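Local coordinates for periplasmic binding protein/LacI transcriptional regulator (PDB 5OCP) that binds L-arabinofuranose, as either anomer, in the periplasm and probably delivers it to an ABC transporter for uptake, at residues Leu218-Asp223 and Val237-Glu242. Numbering follows the deposited sequence.
Sequences LIVSVD and VNATVE. With AHR (alpha-L-arabinofuranose), chain I; FUB (beta-L-arabinofuranose), chain J.
N238 meets I219 just ahead of the point where two parallel strands begin to pair, and its side chain does work that a backbone would otherwise do. From the start, CB sits 3.4 Å from I219 O; CG, turned beside the backbone N (chi1 -60°), then faces the L218-I219 peptide. Its OD1 accepts I219 N at 2.8 Å, the donor tilted 22° from the carbonyl plane, while ND2 lies 3.6 Å from L218 CD2 and is hydrogen-bonded to G214 O. Both ends of the amide are thus engaged, which fixes its rotation. I219 O answers by accepting both N238 N (2.9 Å) and A239 N, each in the carbonyl plane. With an alanine here the amide is gone, which is likely to leave the buried I219 N without its acceptor and G214 O without this donor. On one face I219 CG2 packs on V237 CG1 at 3.8 Å; farther along that face S221 OG and T240 OG1 both bond to D196. V241 N to S221 O and D223 N to V241 O (2.8 Å) carry the parallel ladder to its end. There D223 spreads its carboxylate over two sugar hydroxyls, OD1 lying 2.5 Å from O3 of either anomer and OD2 close to O2. Linked through helix 226-234, the strands form a beta-alpha-beta unit, with D223 just past the C-terminal end of strand 218-221 serving the sugar pocket, an arrangement characteristic of periplasmic sugar-binding proteins.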
ATOM      1  N   LEU A 218      -9.288 -16.415 -10.663  1.00 13.84           N
ATOM      2  CA  LEU A 218      -7.943 -15.799 -10.655  1.00 13.36           C
ATOM      3  C   LEU A 218      -7.915 -14.754  -9.586  1.00 12.89           C
ATOM      4  O   LEU A 218      -8.943 -14.158  -9.251  1.00 12.84           O
ATOM      5  CB  LEU A 218      -7.606 -15.178 -11.980  1.00 14.33           C
ATOM      6  CG  LEU A 218      -7.617 -16.096 -13.222  1.00 15.66           C
ATOM      7  CD1 LEU A 218      -7.386 -15.261 -14.446  1.00 15.43           C
ATOM      8  CD2 LEU A 218      -6.639 -17.232 -13.010  1.00 18.95           C
ATOM      9  N   ILE A 219      -6.744 -14.553  -8.962  1.00 12.01           N
ATOM     10  CA  ILE A 219      -6.639 -13.560  -7.900  1.00 11.58           C
ATOM     11  C   ILE A 219      -5.409 -12.689  -8.250  1.00 11.49           C
ATOM     12  O   ILE A 219      -4.321 -13.210  -8.383  1.00 10.48           O
ATOM     13  CB  ILE A 219      -6.499 -14.225  -6.544  1.00 12.84           C
ATOM     14  CG1 ILE A 219      -7.773 -15.043  -6.281  1.00 15.29           C
ATOM     15  CG2 ILE A 219      -6.282 -13.151  -5.489  1.00 13.53           C
ATOM     16  CD1 ILE A 219      -7.800 -15.763  -4.978  1.00 20.19           C
ATOM     17  N   VAL A 220      -5.684 -11.394  -8.440  1.00  9.85           N
ATOM     18  CA  VAL A 220      -4.644 -10.401  -8.733  1.00 11.45           C
ATOM     19  C   VAL A 220      -4.697  -9.267  -7.725  1.00 12.02           C
ATOM     20  O   VAL A 220      -5.762  -8.908  -7.244  1.00 11.39           O
ATOM     21  CB  VAL A 220      -4.714  -9.938 -10.142  1.00 11.40           C
ATOM     22  CG1 VAL A 220      -4.651 -11.083 -11.115  1.00 12.39           C
ATOM     23  CG2 VAL A 220      -5.944  -9.062 -10.407  1.00 11.27           C
ATOM     24  N   SER A 221      -3.555  -8.665  -7.412  1.00 10.72           N
ATOM     25  CA  SER A 221      -3.476  -7.825  -6.236  1.00 10.73           C
ATOM     26  C   SER A 221      -2.248  -6.907  -6.308  1.00 11.19           C
ATOM     27  O   SER A 221      -1.503  -6.901  -7.325  1.00  9.94           O
ATOM     28  CB  SER A 221      -3.328  -8.801  -5.048  1.00 13.97           C
ATOM     29  OG  SER A 221      -3.412  -8.143  -3.815  1.00 16.16           O
ATOM     30  N   VAL A 222      -2.064  -6.167  -5.234  1.00 10.49           N
ATOM     31  CA  VAL A 222      -0.854  -5.316  -5.008  1.00 11.13           C
ATOM     32  C   VAL A 222      -0.298  -5.502  -3.622  1.00 10.98           C
ATOM     33  O   VAL A 222      -1.055  -5.533  -2.649  1.00 11.39           O
ATOM     34  CB  VAL A 222      -1.178  -3.814  -5.252  1.00 11.73           C
ATOM     35  CG1 VAL A 222       0.089  -2.961  -5.091  1.00 11.97           C
ATOM     36  CG2 VAL A 222      -1.698  -3.600  -6.632  1.00 13.02           C
ATOM     37  N   ASP A 223       1.037  -5.593  -3.555  1.00 10.68           N
ATOM     38  CA  ASP A 223       1.909  -5.364  -2.374  1.00 11.04           C
ATOM     39  C   ASP A 223       3.186  -6.238  -2.498  1.00 12.40           C
ATOM     40  O   ASP A 223       4.292  -5.794  -2.178  1.00 12.46           O
ATOM     41  CB  ASP A 223       1.287  -5.540  -1.006  1.00 11.24           C
ATOM     42  CG  ASP A 223       0.434  -4.373  -0.543  1.00 11.72           C
ATOM     43  OD1 ASP A 223       0.446  -3.256  -1.177  1.00 12.41           O
ATOM     44  OD2 ASP A 223      -0.330  -4.516   0.454  1.00 12.37           O
ATOM     45  N   VAL A 237      -3.148 -18.083  -5.531  1.00 13.26           N
ATOM     46  CA  VAL A 237      -3.332 -16.727  -6.137  1.00 12.55           C
ATOM     47  C   VAL A 237      -2.410 -16.579  -7.347  1.00 12.71           C
ATOM     48  O   VAL A 237      -1.547 -17.427  -7.558  1.00 13.86           O
ATOM     49  CB  VAL A 237      -3.003 -15.643  -5.106  1.00 11.50           C
ATOM     50  CG1 VAL A 237      -3.923 -15.729  -3.911  1.00 12.19           C
ATOM     51  CG2 VAL A 237      -1.549 -15.668  -4.708  1.00 12.99           C
ATOM     52  N   ASN A 238      -2.625 -15.558  -8.162  1.00 10.85           N
ATOM     53  CA  ASN A 238      -1.975 -15.539  -9.467  1.00 10.97           C
ATOM     54  C   ASN A 238      -0.899 -14.510  -9.661  1.00 13.16           C
ATOM     55  O   ASN A 238       0.124 -14.849 -10.219  1.00 14.39           O
ATOM     56  CB  ASN A 238      -2.971 -15.410 -10.520  1.00 11.40           C
ATOM     57  CG  ASN A 238      -3.948 -16.583 -10.495  1.00 12.51           C
ATOM     58  OD1 ASN A 238      -4.965 -16.537  -9.798  1.00 12.94           O
ATOM     59  ND2 ASN A 238      -3.585 -17.687 -11.187  1.00 12.64           N
ATOM     60  N   ALA A 239      -1.162 -13.269  -9.248  1.00 11.92           N
ATOM     61  CA  ALA A 239      -0.253 -12.108  -9.625  1.00 11.25           C
ATOM     62  C   ALA A 239      -0.362 -11.002  -8.629  1.00 10.53           C
ATOM     63  O   ALA A 239      -1.422 -10.787  -8.026  1.00  9.94           O
ATOM     64  CB  ALA A 239      -0.498 -11.571 -11.026  1.00 11.87           C
ATOM     65  N   THR A 240       0.761 -10.307  -8.374  1.00 10.15           N
ATOM     66  CA  THR A 240       0.753  -9.109  -7.569  1.00 10.57           C
ATOM     67  C   THR A 240       1.807  -8.158  -8.067  1.00 12.36           C
ATOM     68  O   THR A 240       2.741  -8.566  -8.746  1.00 15.39           O
ATOM     69  CB  THR A 240       0.952  -9.438  -6.084  1.00 13.74           C
ATOM     70  OG1 THR A 240       0.782  -8.288  -5.268  1.00 13.40           O
ATOM     71  CG2 THR A 240       2.360  -9.993  -5.820  1.00 12.91           C
ATOM     72  N   VAL A 241       1.648  -6.884  -7.777  1.00 10.82           N
ATOM     73  CA  VAL A 241       2.681  -5.890  -8.053  1.00 11.78           C
ATOM     74  C   VAL A 241       3.396  -5.614  -6.785  1.00 10.52           C
ATOM     75  O   VAL A 241       2.833  -5.354  -5.690  1.00 11.55           O
ATOM     76  CB  VAL A 241       2.053  -4.579  -8.600  1.00 13.16           C
ATOM     77  CG1 VAL A 241       3.125  -3.498  -8.771  1.00 12.77           C
ATOM     78  CG2 VAL A 241       1.227  -4.870  -9.834  1.00 15.53           C
ATOM     79  N   GLU A 242       4.715  -5.643  -6.820  1.00 10.97           N
ATOM     80  CA  GLU A 242       5.505  -5.401  -5.635  1.00 10.92           C
ATOM     81  C   GLU A 242       5.472  -3.959  -5.222  1.00 12.00           C
ATOM     82  O   GLU A 242       5.602  -3.097  -6.069  1.00 13.31           O
ATOM     83  CB  GLU A 242       6.976  -5.794  -5.937  1.00 13.30           C
ATOM     84  CG  GLU A 242       7.887  -5.646  -4.774  1.00 16.52           C
ATOM     85  CD  GLU A 242       9.317  -6.171  -4.996  1.00 20.21           C
ATOM     86  OE1 GLU A 242       9.929  -6.429  -3.997  1.00 19.65           O
ATOM     87  OE2 GLU A 242       9.821  -6.363  -6.112  1.00 23.22           O
TER
HETATM   88  O5  AHR I 407      -0.760   2.794   1.009  0.50  9.68           O
HETATM   89  C5  AHR I 407      -0.314   1.507   0.711  0.50  9.29           C
HETATM   90  C4  AHR I 407      -1.410   0.493   0.982  0.50  9.24           C
HETATM   91  O4  AHR I 407      -1.906   0.617   2.294  0.50  8.99           O
HETATM   92  C3  AHR I 407      -0.911  -0.952   0.795  0.50  9.08           C
HETATM   93  O3  AHR I 407      -1.009  -1.285  -0.552  0.50  9.41           O
HETATM   94  C2  AHR I 407      -1.858  -1.668   1.743  0.50  9.17           C
HETATM   95  O2  AHR I 407      -1.451  -2.932   2.179  0.50  9.41           O
HETATM   96  C1  AHR I 407      -1.844  -0.683   2.899  0.50  9.47           C
HETATM   97  O1  AHR I 407      -2.934  -0.876   3.646  0.50 10.09           O
HETATM   98  O5  FUB J 408      -0.760   2.793   1.008  0.50 14.06           O
HETATM   99  C5  FUB J 408      -0.317   1.504   0.717  0.50 12.97           C
HETATM  100  C4  FUB J 408      -1.414   0.489   0.994  0.50 12.74           C
HETATM  101  O4  FUB J 408      -1.928   0.616   2.297  0.50 12.21           O
HETATM  102  C3  FUB J 408      -0.919  -0.954   0.814  0.50 12.38           C
HETATM  103  O3  FUB J 408      -1.000  -1.281  -0.539  0.50 12.84           O
HETATM  104  C2  FUB J 408      -1.910  -1.692   1.707  0.50 12.46           C
HETATM  105  O2  FUB J 408      -1.456  -2.940   2.175  0.50 12.95           O
HETATM  106  C1  FUB J 408      -2.278  -0.687   2.799  0.50 12.39           C
HETATM  107  O1  FUB J 408      -1.463  -0.919   3.840  0.50 13.65           O